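Carboxypeptidase A (Helicoverpa armigera, PDB 1JQG) probably removes C-terminal residues from peptides as a zinc metallocarboxypeptidase, and here is a proenzyme that still carries its activation segment. Local coordinates at residues Pro57-Lys62 and His357-Ala362; Tyr27-Ala32 and Lys38-Phe43; Leu159-Thr164 and His196-Asp201. All blocks are in the same frame, centred on the assembly; numbering follows the deposited sequence.

Interaction 1: Pro57-Lys62 and His357-Ala362; sequences PGRPGK and HVLYAA
R59 lies on an extended backbone just ahead of strand 61-65 and faces V358 and L359, where the short helix 355-358 runs out and the chain leaves helical geometry. This is a pro-segment interface of an M14 procarboxypeptidase: the activation domain leans on the zinc-peptidase domain, and R59 reaches across to it. Its chain runs out straight through CD, then bends at chi3 (69°), which swings the guanidinium toward the end of the helix. There R59 NH2 donates to V358 O at 2.9 Å, with an N-H...O angle of 144°. The oxygen lies at the edge of the guanidinium, in its plane, but from the carbonyl's side the donor stands well above the C=O plane, 42° out of it. Because V358 O belongs to the C-terminal end of a helix, its partial negative charge is probably a favourable mate for the cation. With R59 cut back to an alanine, V358 O would probably lose this donor and the two domains a polar tie. Further along the strand, K62 forms a salt bridge with D393, while the ring of Y360 stacks on that of H41 in the activation domain. The site lies near the catalytic centre: the L359 side chain is about 5 Å from that of E382, the predicted proton donor/acceptor, and about 8 Å from the zinc ion. Although the L359 side chain starts out away from R59, two aliphatic methyls come up against R59 NH2, V358 CG1 at 4.1 Å and L359 CD2 at 4.0 Å.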
ATOM      1  N   PRO A  57      17.370  10.013 -11.574  1.00 29.68           N
ATOM      2  CA  PRO A  57      18.808  10.167 -11.343  1.00 28.98           C
ATOM      3  C   PRO A  57      19.207   9.990  -9.882  1.00 26.91           C
ATOM      4  O   PRO A  57      18.683  10.652  -8.999  1.00 25.11           O
ATOM      5  CB  PRO A  57      19.173  11.526 -11.921  1.00 28.53           C
ATOM      6  CG  PRO A  57      18.089  11.800 -12.935  1.00 27.82           C
ATOM      7  CD  PRO A  57      16.838  11.158 -12.348  1.00 29.49           C
ATOM      8  N   GLY A  58      20.050   8.991  -9.617  1.00 28.49           N
ATOM      9  CA  GLY A  58      20.506   8.676  -8.280  1.00 31.40           C
ATOM     10  C   GLY A  58      19.814   7.485  -7.622  1.00 31.78           C
ATOM     11  O   GLY A  58      20.223   6.963  -6.583  1.00 33.78           O
ATOM     12  N   ARG A  59      18.707   7.029  -8.202  1.00 29.87           N
ATOM     13  CA  ARG A  59      18.003   5.872  -7.650  1.00 32.13           C
ATOM     14  C   ARG A  59      17.247   5.147  -8.759  1.00 29.01           C
ATOM     15  O   ARG A  59      16.104   5.455  -9.070  1.00 26.58           O
ATOM     16  CB  ARG A  59      17.022   6.315  -6.538  1.00 31.15           C
ATOM     17  CG  ARG A  59      16.443   5.158  -5.735  1.00 28.11           C
ATOM     18  CD  ARG A  59      15.470   5.628  -4.645  1.00 25.34           C
ATOM     19  NE  ARG A  59      14.236   6.170  -5.240  1.00 26.58           N
ATOM     20  CZ  ARG A  59      13.919   7.460  -5.282  1.00 22.26           C
ATOM     21  NH1 ARG A  59      14.736   8.373  -4.758  1.00 26.20           N
ATOM     22  NH2 ARG A  59      12.798   7.881  -5.830  1.00 14.58           N
ATOM     23  N   PRO A  60      17.905   4.212  -9.427  1.00 31.42           N
ATOM     24  CA  PRO A  60      17.368   3.439 -10.538  1.00 32.67           C
ATOM     25  C   PRO A  60      16.078   2.689 -10.235  1.00 30.49           C
ATOM     26  O   PRO A  60      15.821   2.288  -9.099  1.00 34.80           O
ATOM     27  CB  PRO A  60      18.454   2.413 -10.900  1.00 27.30           C
ATOM     28  CG  PRO A  60      19.449   2.439  -9.822  1.00 29.89           C
ATOM     29  CD  PRO A  60      19.315   3.798  -9.168  1.00 31.68           C
ATOM     30  N   GLY A  61      15.209   2.557 -11.218  1.00 25.48           N
ATOM     31  CA  GLY A  61      13.931   1.908 -10.994  1.00 25.14           C
ATOM     32  C   GLY A  61      13.911   0.488 -11.508  1.00 24.65           C
ATOM     33  O   GLY A  61      14.881   0.015 -12.090  1.00 22.94           O
ATOM     34  N   LYS A  62      12.853  -0.236 -11.155  1.00 26.01           N
ATOM     35  CA  LYS A  62      12.680  -1.616 -11.567  1.00 27.52           C
ATOM     36  C   LYS A  62      11.388  -1.814 -12.366  1.00 28.15           C
ATOM     37  O   LYS A  62      10.352  -1.238 -12.044  1.00 27.67           O
ATOM     38  CB  LYS A  62      12.727  -2.516 -10.339  1.00 31.64           C
ATOM     39  CG  LYS A  62      14.101  -2.620  -9.722  1.00 37.33           C
ATOM     40  CD  LYS A  62      14.285  -3.839  -8.831  1.00 44.75           C
ATOM     41  CE  LYS A  62      15.627  -3.751  -8.108  1.00 54.25           C
ATOM     42  NZ  LYS A  62      15.791  -4.647  -6.934  1.00 58.54           N
ATOM     43  N   HIS A 357       7.892  15.024  -6.005  1.00 31.08           N
ATOM     44  CA  HIS A 357       9.296  15.294  -5.890  1.00 29.12           C
ATOM     45  C   HIS A 357      10.117  14.035  -5.756  1.00 30.09           C
ATOM     46  O   HIS A 357      11.164  13.949  -6.398  1.00 34.43           O
ATOM     47  CB  HIS A 357       9.604  16.220  -4.698  1.00 35.81           C
ATOM     48  CG  HIS A 357       9.090  17.621  -4.860  1.00 42.50           C
ATOM     49  ND1 HIS A 357       8.881  18.197  -6.113  1.00 47.94           N
ATOM     50  CD2 HIS A 357       8.763  18.567  -3.949  1.00 43.05           C
ATOM     51  CE1 HIS A 357       8.431  19.427  -5.961  1.00 45.05           C
ATOM     52  NE2 HIS A 357       8.350  19.672  -4.659  1.00 49.31           N
ATOM     53  N   VAL A 358       9.673  13.107  -4.916  1.00 31.92           N
ATOM     54  CA  VAL A 358      10.409  11.856  -4.686  1.00 28.69           C
ATOM     55  C   VAL A 358      10.198  10.842  -5.789  1.00 32.66           C
ATOM     56  O   VAL A 358      11.131  10.252  -6.327  1.00 34.56           O
ATOM     57  CB  VAL A 358      10.014  11.247  -3.332  1.00 29.67           C
ATOM     58  CG1 VAL A 358      10.666   9.904  -3.038  1.00 17.52           C
ATOM     59  CG2 VAL A 358      10.358  12.264  -2.225  1.00 20.30           C
ATOM     60  N   LEU A 359       8.948  10.539  -6.137  1.00 34.64           N
ATOM     61  CA  LEU A 359       8.657   9.543  -7.167  1.00 33.61           C
ATOM     62  C   LEU A 359       8.349  10.202  -8.497  1.00 36.83           C
ATOM     63  O   LEU A 359       9.275  10.573  -9.234  1.00 39.75           O
ATOM     64  CB  LEU A 359       7.504   8.608  -6.755  1.00 31.59           C
ATOM     65  CG  LEU A 359       7.749   7.798  -5.467  1.00 30.36           C
ATOM     66  CD1 LEU A 359       6.503   7.005  -5.049  1.00 19.36           C
ATOM     67  CD2 LEU A 359       8.944   6.888  -5.698  1.00 20.72           C
ATOM     68  N   TYR A 360       7.077  10.290  -8.868  1.00 36.31           N
ATOM     69  CA  TYR A 360       6.670  10.849 -10.156  1.00 36.75           C
ATOM     70  C   TYR A 360       5.229  11.365 -10.064  1.00 39.23           C
ATOM     71  O   TYR A 360       4.475  11.074  -9.119  1.00 38.04           O
ATOM     72  CB  TYR A 360       6.746   9.803 -11.268  1.00 37.99           C
ATOM     73  CG  TYR A 360       6.931  10.381 -12.661  1.00 43.69           C
ATOM     74  CD1 TYR A 360       8.187  10.691 -13.156  1.00 46.02           C
ATOM     75  CD2 TYR A 360       5.854  10.625 -13.507  1.00 45.80           C
ATOM     76  CE1 TYR A 360       8.370  11.223 -14.417  1.00 46.01           C
ATOM     77  CE2 TYR A 360       6.019  11.162 -14.773  1.00 45.08           C
ATOM     78  CZ  TYR A 360       7.284  11.460 -15.223  1.00 44.52           C
ATOM     79  OH  TYR A 360       7.510  11.988 -16.474  1.00 44.35           O
ATOM     80  N   ALA A 361       4.822  12.147 -11.071  1.00 36.30           N
ATOM     81  CA  ALA A 361       3.471  12.715 -11.056  1.00 36.75           C
ATOM     82  C   ALA A 361       2.418  11.622 -10.933  1.00 33.42           C
ATOM     83  O   ALA A 361       2.440  10.636 -11.636  1.00 37.14           O
ATOM     84  CB  ALA A 361       3.264  13.634 -12.253  1.00 34.78           C
ATOM     85  N   ALA A 362       1.469  11.824 -10.043  1.00 32.10           N
ATOM     86  CA  ALA A 362       0.390  10.875  -9.786  1.00 32.76           C
ATOM     87  C   ALA A 362      -0.857  11.621  -9.321  1.00 33.12           C
ATOM     88  O   ALA A 362      -0.780  12.617  -8.625  1.00 37.78           O
ATOM     89  CB  ALA A 362       0.748   9.847  -8.721  1.00 23.95           C
TER

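Interaction 2: Tyr27-Ala32 and Lys38-Phe43; sequences YQVDVA and KLVHDF
V40, on helix 34-46, points its two methyls at V29 and V31, both of which face the helix from the first strand of the activation domain and its continuation. The tighter half of the contact is at V31, whose CG1 passes obliquely across V40 CG2 at 3.8 Å. At V29 the fit is slacker: CG2 meets V40 CG1 tip to tip at 4.2 Å. With CG1 anti to the backbone N (chi1 178°), V40 spreads its fork along the strand, one prong to each valine. The backbones stay well apart, V31 CA to V40 CA being 8.2 Å, so methyl groups do all the bridging. A55 closes over V29 and V31 from a neighbouring loop, and F43 extends the apolar layer by stacking on F76 of helix 70-80. Toward solvent the character changes: K38 is exposed. On the strand, Q28 and D30 turn to the other face of the sheet, where they pack on P60. A helix laid over one face of a four-stranded antiparallel sheet, in the order beta-alpha-beta-beta-alpha-beta, is the ferredoxin-like open sandwich of M14 activation domains.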
ATOM      1  N   TYR A  27      14.084  -5.840 -14.968  1.00 21.95           N
ATOM      2  CA  TYR A  27      15.183  -4.992 -15.407  1.00 27.37           C
ATOM      3  C   TYR A  27      15.379  -3.834 -14.433  1.00 31.10           C
ATOM      4  O   TYR A  27      14.462  -3.412 -13.706  1.00 31.59           O
ATOM      5  CB  TYR A  27      14.925  -4.472 -16.813  1.00 29.82           C
ATOM      6  CG  TYR A  27      15.150  -5.468 -17.933  1.00 32.89           C
ATOM      7  CD1 TYR A  27      14.104  -6.264 -18.377  1.00 32.42           C
ATOM      8  CD2 TYR A  27      16.384  -5.592 -18.570  1.00 34.45           C
ATOM      9  CE1 TYR A  27      14.281  -7.152 -19.430  1.00 34.65           C
ATOM     10  CE2 TYR A  27      16.579  -6.502 -19.594  1.00 36.66           C
ATOM     11  CZ  TYR A  27      15.517  -7.274 -20.021  1.00 36.06           C
ATOM     12  OH  TYR A  27      15.677  -8.169 -21.034  1.00 42.65           O
ATOM     13  N   GLN A  28      16.586  -3.304 -14.399  1.00 33.08           N
ATOM     14  CA  GLN A  28      16.915  -2.120 -13.613  1.00 32.94           C
ATOM     15  C   GLN A  28      17.334  -1.003 -14.569  1.00 32.74           C
ATOM     16  O   GLN A  28      18.360  -1.154 -15.234  1.00 36.26           O
ATOM     17  CB  GLN A  28      17.970  -2.497 -12.583  1.00 27.69           C
ATOM     18  CG  GLN A  28      18.464  -1.336 -11.758  1.00 32.68           C
ATOM     19  CD  GLN A  28      19.698  -1.687 -10.932  1.00 40.82           C
ATOM     20  OE1 GLN A  28      20.765  -1.092 -11.178  1.00 37.17           O
ATOM     21  NE2 GLN A  28      19.511  -2.623 -10.006  1.00 33.95           N
ATOM     22  N   VAL A  29      16.499   0.027 -14.698  1.00 30.44           N
ATOM     23  CA  VAL A  29      16.804   1.134 -15.595  1.00 30.08           C
ATOM     24  C   VAL A  29      17.469   2.277 -14.836  1.00 28.45           C
ATOM     25  O   VAL A  29      16.947   2.680 -13.817  1.00 26.84           O
ATOM     26  CB  VAL A  29      15.565   1.651 -16.344  1.00 31.87           C
ATOM     27  CG1 VAL A  29      14.961   0.435 -17.061  1.00 31.12           C
ATOM     28  CG2 VAL A  29      14.499   2.271 -15.468  1.00 41.84           C
ATOM     29  N   ASP A  30      18.619   2.729 -15.302  1.00 31.72           N
ATOM     30  CA  ASP A  30      19.408   3.783 -14.709  1.00 28.55           C
ATOM     31  C   ASP A  30      19.386   4.992 -15.619  1.00 28.76           C
ATOM     32  O   ASP A  30      19.995   4.910 -16.679  1.00 30.87           O
ATOM     33  CB  ASP A  30      20.867   3.364 -14.481  1.00 34.43           C
ATOM     34  CG  ASP A  30      20.987   2.087 -13.681  1.00 36.54           C
ATOM     35  OD1 ASP A  30      21.371   2.217 -12.510  1.00 45.14           O
ATOM     36  OD2 ASP A  30      20.676   0.999 -14.229  1.00 44.33           O
ATOM     37  N   VAL A  31      18.693   6.041 -15.201  1.00 30.60           N
ATOM     38  CA  VAL A  31      18.592   7.275 -15.966  1.00 31.71           C
ATOM     39  C   VAL A  31      19.576   8.308 -15.433  1.00 32.97           C
ATOM     40  O   VAL A  31      19.774   8.428 -14.236  1.00 33.89           O
ATOM     41  CB  VAL A  31      17.150   7.843 -15.989  1.00 32.63           C
ATOM     42  CG1 VAL A  31      16.249   6.895 -16.783  1.00 30.26           C
ATOM     43  CG2 VAL A  31      16.653   8.052 -14.572  1.00 30.69           C
ATOM     44  N   ALA A  32      20.181   9.071 -16.333  1.00 35.82           N
ATOM     45  CA  ALA A  32      21.169  10.083 -15.967  1.00 34.91           C
ATOM     46  C   ALA A  32      20.549  11.464 -15.794  1.00 35.62           C
ATOM     47  O   ALA A  32      20.955  12.193 -14.904  1.00 39.67           O
ATOM     48  CB  ALA A  32      22.230  10.184 -17.059  1.00 26.22           C
ATOM     49  N   LYS A  38      11.479  11.219 -18.476  1.00 43.32           N
ATOM     50  CA  LYS A  38      10.297  11.361 -19.296  1.00 42.69           C
ATOM     51  C   LYS A  38      10.314  10.311 -20.417  1.00 40.09           C
ATOM     52  O   LYS A  38       9.371   9.576 -20.691  1.00 37.93           O
ATOM     53  CB  LYS A  38      10.247  12.766 -19.915  1.00 49.81           C
ATOM     54  CG  LYS A  38       9.020  13.634 -19.815  1.00 56.64           C
ATOM     55  CD  LYS A  38       7.729  12.916 -20.185  1.00 58.87           C
ATOM     56  CE  LYS A  38       6.518  13.728 -19.732  1.00 63.54           C
ATOM     57  NZ  LYS A  38       6.694  15.152 -20.173  1.00 63.64           N
ATOM     58  N   LEU A  39      11.460  10.171 -21.058  1.00 38.92           N
ATOM     59  CA  LEU A  39      11.690   9.239 -22.137  1.00 38.33           C
ATOM     60  C   LEU A  39      11.250   7.836 -21.738  1.00 38.58           C
ATOM     61  O   LEU A  39      10.438   7.189 -22.395  1.00 38.97           O
ATOM     62  CB  LEU A  39      13.170   9.189 -22.508  1.00 36.77           C
ATOM     63  CG  LEU A  39      13.615   8.464 -23.768  1.00 43.35           C
ATOM     64  CD1 LEU A  39      13.007   9.045 -25.044  1.00 43.62           C
ATOM     65  CD2 LEU A  39      15.144   8.526 -23.858  1.00 48.55           C
ATOM     66  N   VAL A  40      11.838   7.331 -20.655  1.00 38.41           N
ATOM     67  CA  VAL A  40      11.644   5.962 -20.195  1.00 35.06           C
ATOM     68  C   VAL A  40      10.228   5.754 -19.690  1.00 33.49           C
ATOM     69  O   VAL A  40       9.599   4.734 -19.985  1.00 32.47           O
ATOM     70  CB  VAL A  40      12.655   5.561 -19.106  1.00 31.33           C
ATOM     71  CG1 VAL A  40      12.445   4.164 -18.576  1.00 34.72           C
ATOM     72  CG2 VAL A  40      14.071   5.668 -19.666  1.00 33.18           C
ATOM     73  N   HIS A  41       9.681   6.762 -19.038  1.00 34.59           N
ATOM     74  CA  HIS A  41       8.360   6.725 -18.435  1.00 35.09           C
ATOM     75  C   HIS A  41       7.262   6.522 -19.462  1.00 36.34           C
ATOM     76  O   HIS A  41       6.474   5.599 -19.297  1.00 39.38           O
ATOM     77  CB  HIS A  41       8.070   7.998 -17.636  1.00 38.26           C
ATOM     78  CG  HIS A  41       6.753   7.956 -16.923  1.00 43.21           C
ATOM     79  ND1 HIS A  41       6.545   7.216 -15.784  1.00 38.96           N
ATOM     80  CD2 HIS A  41       5.572   8.573 -17.201  1.00 44.67           C
ATOM     81  CE1 HIS A  41       5.297   7.372 -15.394  1.00 40.83           C
ATOM     82  NE2 HIS A  41       4.680   8.194 -16.234  1.00 41.47           N
ATOM     83  N   ASP A  42       7.241   7.310 -20.517  1.00 37.98           N
ATOM     84  CA  ASP A  42       6.267   7.222 -21.591  1.00 34.48           C
ATOM     85  C   ASP A  42       6.391   5.887 -22.325  1.00 34.53           C
ATOM     86  O   ASP A  42       5.389   5.268 -22.687  1.00 33.11           O
ATOM     87  CB  ASP A  42       6.461   8.381 -22.576  1.00 36.87           C
ATOM     88  CG  ASP A  42       6.200   9.740 -21.968  1.00 38.14           C
ATOM     89  OD1 ASP A  42       5.465   9.806 -20.957  1.00 44.65           O
ATOM     90  OD2 ASP A  42       6.710  10.743 -22.495  1.00 41.45           O
ATOM     91  N   PHE A  43       7.636   5.440 -22.538  1.00 33.40           N
ATOM     92  CA  PHE A  43       7.876   4.196 -23.259  1.00 35.99           C
ATOM     93  C   PHE A  43       7.272   3.001 -22.514  1.00 36.17           C
ATOM     94  O   PHE A  43       6.554   2.189 -23.069  1.00 37.22           O
ATOM     95  CB  PHE A  43       9.365   3.963 -23.451  1.00 30.59           C
ATOM     96  CG  PHE A  43       9.706   2.661 -24.126  1.00 34.16           C
ATOM     97  CD1 PHE A  43       9.343   2.427 -25.437  1.00 34.22           C
ATOM     98  CD2 PHE A  43      10.421   1.688 -23.455  1.00 35.10           C
ATOM     99  CE1 PHE A  43       9.647   1.238 -26.081  1.00 34.89           C
ATOM    100  CE2 PHE A  43      10.747   0.494 -24.084  1.00 43.00           C
ATOM    101  CZ  PHE A  43      10.355   0.272 -25.391  1.00 44.15           C
TER

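Interaction 3: Leu159-Thr164 and His196-Asp201; sequences LRISTT and HKLVID
L198 and V199 meet I161 from a helix that does not end regularly: its last turn widens to the pi type, with D201 N bonded to H196 O, five residues back, at 2.8 Å. Both side chains point at the strand, and I161 answers with a single atom. Its CG1 stands anti to the carbonyl carbon (chi1 -54°) and the chain then runs on extended, which carries CD1 out to the helix. There I161 CD1 meets V199 CG2 at 3.8 Å, the two side chains crossing at a slant, and touches L198 CD1 more loosely at 4.2 Å. I161 and L198 are also the nearest residues by backbone, 7.7 Å between their CA atoms. The three side chains are buried, and the apolar layer continues around them: I161 rests on I215, L198 on W213, and V199 on V142 and F138. Polar bonds lie beyond this layer, after the strand and on the helix. Past the strand, S162 OG accepts from T164 N at 3.0 Å, an ST turn, and also bonds D212 and F166. On the helix, K197 NZ forms a salt bridge with D201 OD1 at 3.1 Å, reaching it from above the carboxylate plane. Helix 187-200 packed on strand 155-161, near one edge of the mixed eight-stranded sheet, is part of the alpha/beta/alpha sandwich of the M14 zinc carboxypeptidases.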
ATOM      1  N   LEU A 159     -12.406  -2.161  11.359  1.00 18.11           N
ATOM      2  CA  LEU A 159     -12.601  -2.040  12.789  1.00 17.37           C
ATOM      3  C   LEU A 159     -12.742  -0.584  13.224  1.00 17.22           C
ATOM      4  O   LEU A 159     -12.049   0.295  12.765  1.00 18.67           O
ATOM      5  CB  LEU A 159     -11.424  -2.776  13.460  1.00 16.24           C
ATOM      6  CG  LEU A 159     -11.435  -4.295  13.466  1.00 22.08           C
ATOM      7  CD1 LEU A 159     -10.364  -4.815  14.421  1.00 26.06           C
ATOM      8  CD2 LEU A 159     -12.770  -4.894  13.876  1.00 25.37           C
ATOM      9  N   ARG A 160     -13.478  -0.360  14.302  1.00 22.21           N
ATOM     10  CA  ARG A 160     -13.560   0.929  14.980  1.00 22.74           C
ATOM     11  C   ARG A 160     -13.141   0.715  16.427  1.00 24.61           C
ATOM     12  O   ARG A 160     -13.935   0.173  17.196  1.00 34.41           O
ATOM     13  CB  ARG A 160     -14.984   1.473  14.919  1.00 22.54           C
ATOM     14  CG  ARG A 160     -15.346   2.084  13.568  1.00 26.69           C
ATOM     15  CD  ARG A 160     -16.597   2.960  13.707  1.00 27.17           C
ATOM     16  NE  ARG A 160     -17.776   2.181  14.026  1.00 35.47           N
ATOM     17  CZ  ARG A 160     -18.970   2.618  14.316  1.00 30.35           C
ATOM     18  NH1 ARG A 160     -19.212   3.917  14.336  1.00 40.36           N
ATOM     19  NH2 ARG A 160     -19.939   1.755  14.609  1.00 35.79           N
ATOM     20  N   ILE A 161     -11.898   0.979  16.747  1.00 22.22           N
ATOM     21  CA  ILE A 161     -11.359   0.786  18.090  1.00 21.85           C
ATOM     22  C   ILE A 161     -11.520   2.066  18.924  1.00 24.31           C
ATOM     23  O   ILE A 161     -11.092   3.162  18.550  1.00 23.55           O
ATOM     24  CB  ILE A 161      -9.868   0.374  18.017  1.00 20.50           C
ATOM     25  CG1 ILE A 161      -9.717  -0.845  17.105  1.00 14.54           C
ATOM     26  CG2 ILE A 161      -9.351   0.181  19.433  1.00 17.66           C
ATOM     27  CD1 ILE A 161      -8.374  -1.391  16.737  1.00 15.87           C
ATOM     28  N   SER A 162     -12.210   1.951  20.039  1.00 22.95           N
ATOM     29  CA  SER A 162     -12.508   3.059  20.926  1.00 23.78           C
ATOM     30  C   SER A 162     -12.992   2.625  22.306  1.00 20.84           C
ATOM     31  O   SER A 162     -13.876   1.785  22.507  1.00 24.80           O
ATOM     32  CB  SER A 162     -13.556   3.987  20.285  1.00 22.56           C
ATOM     33  OG  SER A 162     -13.908   5.017  21.214  1.00 17.64           O
ATOM     34  N   THR A 163     -12.578   3.322  23.327  1.00 23.51           N
ATOM     35  CA  THR A 163     -13.004   3.094  24.705  1.00 26.12           C
ATOM     36  C   THR A 163     -14.275   3.891  24.998  1.00 27.87           C
ATOM     37  O   THR A 163     -15.044   3.673  25.948  1.00 33.65           O
ATOM     38  CB  THR A 163     -11.943   3.514  25.745  1.00 21.15           C
ATOM     39  OG1 THR A 163     -11.688   4.897  25.485  1.00 22.35           O
ATOM     40  CG2 THR A 163     -10.651   2.735  25.665  1.00 14.80           C
ATOM     41  N   THR A 164     -14.559   4.874  24.162  1.00 27.79           N
ATOM     42  CA  THR A 164     -15.772   5.682  24.296  1.00 25.26           C
ATOM     43  C   THR A 164     -16.770   5.425  23.178  1.00 23.33           C
ATOM     44  O   THR A 164     -17.698   6.188  22.899  1.00 20.35           O
ATOM     45  CB  THR A 164     -15.430   7.185  24.293  1.00 25.90           C
ATOM     46  OG1 THR A 164     -14.578   7.399  23.147  1.00 26.26           O
ATOM     47  CG2 THR A 164     -14.756   7.538  25.606  1.00 19.46           C
ATOM     48  N   HIS A 196      -3.173  -5.509  17.059  1.00 22.92           N
ATOM     49  CA  HIS A 196      -2.649  -6.353  18.117  1.00 22.75           C
ATOM     50  C   HIS A 196      -2.237  -5.522  19.316  1.00 22.82           C
ATOM     51  O   HIS A 196      -2.465  -5.868  20.467  1.00 24.45           O
ATOM     52  CB  HIS A 196      -1.541  -7.251  17.573  1.00 26.33           C
ATOM     53  CG  HIS A 196      -0.751  -7.999  18.605  1.00 27.48           C
ATOM     54  ND1 HIS A 196       0.472  -7.638  19.140  1.00 27.59           N
ATOM     55  CD2 HIS A 196      -1.101  -9.155  19.205  1.00 24.39           C
ATOM     56  CE1 HIS A 196       0.842  -8.538  20.030  1.00 23.01           C
ATOM     57  NE2 HIS A 196      -0.096  -9.456  20.090  1.00 24.82           N
ATOM     58  N   LYS A 197      -1.590  -4.398  19.083  1.00 21.63           N
ATOM     59  CA  LYS A 197      -1.159  -3.524  20.195  1.00 23.20           C
ATOM     60  C   LYS A 197      -2.267  -2.648  20.768  1.00 23.46           C
ATOM     61  O   LYS A 197      -2.186  -2.241  21.907  1.00 24.69           O
ATOM     62  CB  LYS A 197      -0.001  -2.601  19.790  1.00 18.97           C
ATOM     63  CG  LYS A 197       1.320  -3.371  19.609  1.00 19.28           C
ATOM     64  CD  LYS A 197       1.723  -3.794  21.023  1.00 29.49           C
ATOM     65  CE  LYS A 197       2.969  -4.662  21.016  1.00 38.28           C
ATOM     66  NZ  LYS A 197       3.334  -4.861  22.467  1.00 33.57           N
ATOM     67  N   LEU A 198      -3.324  -2.375  19.991  1.00 21.46           N
ATOM     68  CA  LEU A 198      -4.446  -1.595  20.489  1.00 20.93           C
ATOM     69  C   LEU A 198      -5.525  -2.443  21.152  1.00 16.58           C
ATOM     70  O   LEU A 198      -6.383  -1.924  21.858  1.00 16.00           O
ATOM     71  CB  LEU A 198      -5.044  -0.757  19.351  1.00 16.65           C
ATOM     72  CG  LEU A 198      -4.173   0.309  18.725  1.00 18.74           C
ATOM     73  CD1 LEU A 198      -4.865   0.881  17.497  1.00 22.57           C
ATOM     74  CD2 LEU A 198      -3.849   1.449  19.678  1.00 13.76           C
ATOM     75  N   VAL A 199      -5.545  -3.734  20.889  1.00 16.09           N
ATOM     76  CA  VAL A 199      -6.580  -4.624  21.414  1.00 15.70           C
ATOM     77  C   VAL A 199      -6.008  -5.765  22.238  1.00 16.67           C
ATOM     78  O   VAL A 199      -6.502  -5.901  23.342  1.00 20.06           O
ATOM     79  CB  VAL A 199      -7.436  -5.206  20.263  1.00 18.89           C
ATOM     80  CG1 VAL A 199      -8.612  -6.057  20.718  1.00 13.29           C
ATOM     81  CG2 VAL A 199      -7.961  -4.101  19.343  1.00 18.63           C
ATOM     82  N   ILE A 200      -5.161  -6.617  21.679  1.00 18.70           N
ATOM     83  CA  ILE A 200      -4.662  -7.817  22.285  1.00 20.40           C
ATOM     84  C   ILE A 200      -3.635  -7.571  23.370  1.00 25.33           C
ATOM     85  O   ILE A 200      -3.776  -8.056  24.496  1.00 30.33           O
ATOM     86  CB  ILE A 200      -4.030  -8.786  21.249  1.00 22.16           C
ATOM     87  CG1 ILE A 200      -5.017  -9.068  20.109  1.00 18.56           C
ATOM     88  CG2 ILE A 200      -3.566 -10.078  21.919  1.00 18.88           C
ATOM     89  CD1 ILE A 200      -6.301  -9.718  20.508  1.00 15.83           C
ATOM     90  N   ASP A 201      -2.567  -6.867  23.049  1.00 26.46           N
ATOM     91  CA  ASP A 201      -1.479  -6.577  23.946  1.00 23.82           C
ATOM     92  C   ASP A 201      -1.308  -5.085  24.153  1.00 23.93           C
ATOM     93  O   ASP A 201      -0.491  -4.490  23.453  1.00 25.96           O
ATOM     94  CB  ASP A 201      -0.162  -7.166  23.418  1.00 24.82           C
ATOM     95  CG  ASP A 201       0.934  -7.160  24.464  1.00 22.31           C
ATOM     96  OD1 ASP A 201       2.067  -7.231  23.977  1.00 29.45           O
ATOM     97  OD2 ASP A 201       0.636  -7.093  25.677  1.00 29.24           O
TER

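Interactions 1 and 2 are neighbours, with centres about 10 Å apart, and share the antiparallel sheet of the activation domain: strands 25-30 and 61-65 lie side by side in it, with G61 O probably bonded to V29 N. Interaction 2 closes first along the chain and belongs to the activation domain alone. Interaction 1 then reaches across nearly 300 residues to join that domain to the peptidase. Interaction 3 is nested within that long loop, on the opposite side of the chain's centre, about 37 Å from interaction 1 and about 45 Å from interaction 2, centre to centre. Interactions 2 and 3 thus each lie inside one domain; interaction 1 joins the two near the zinc.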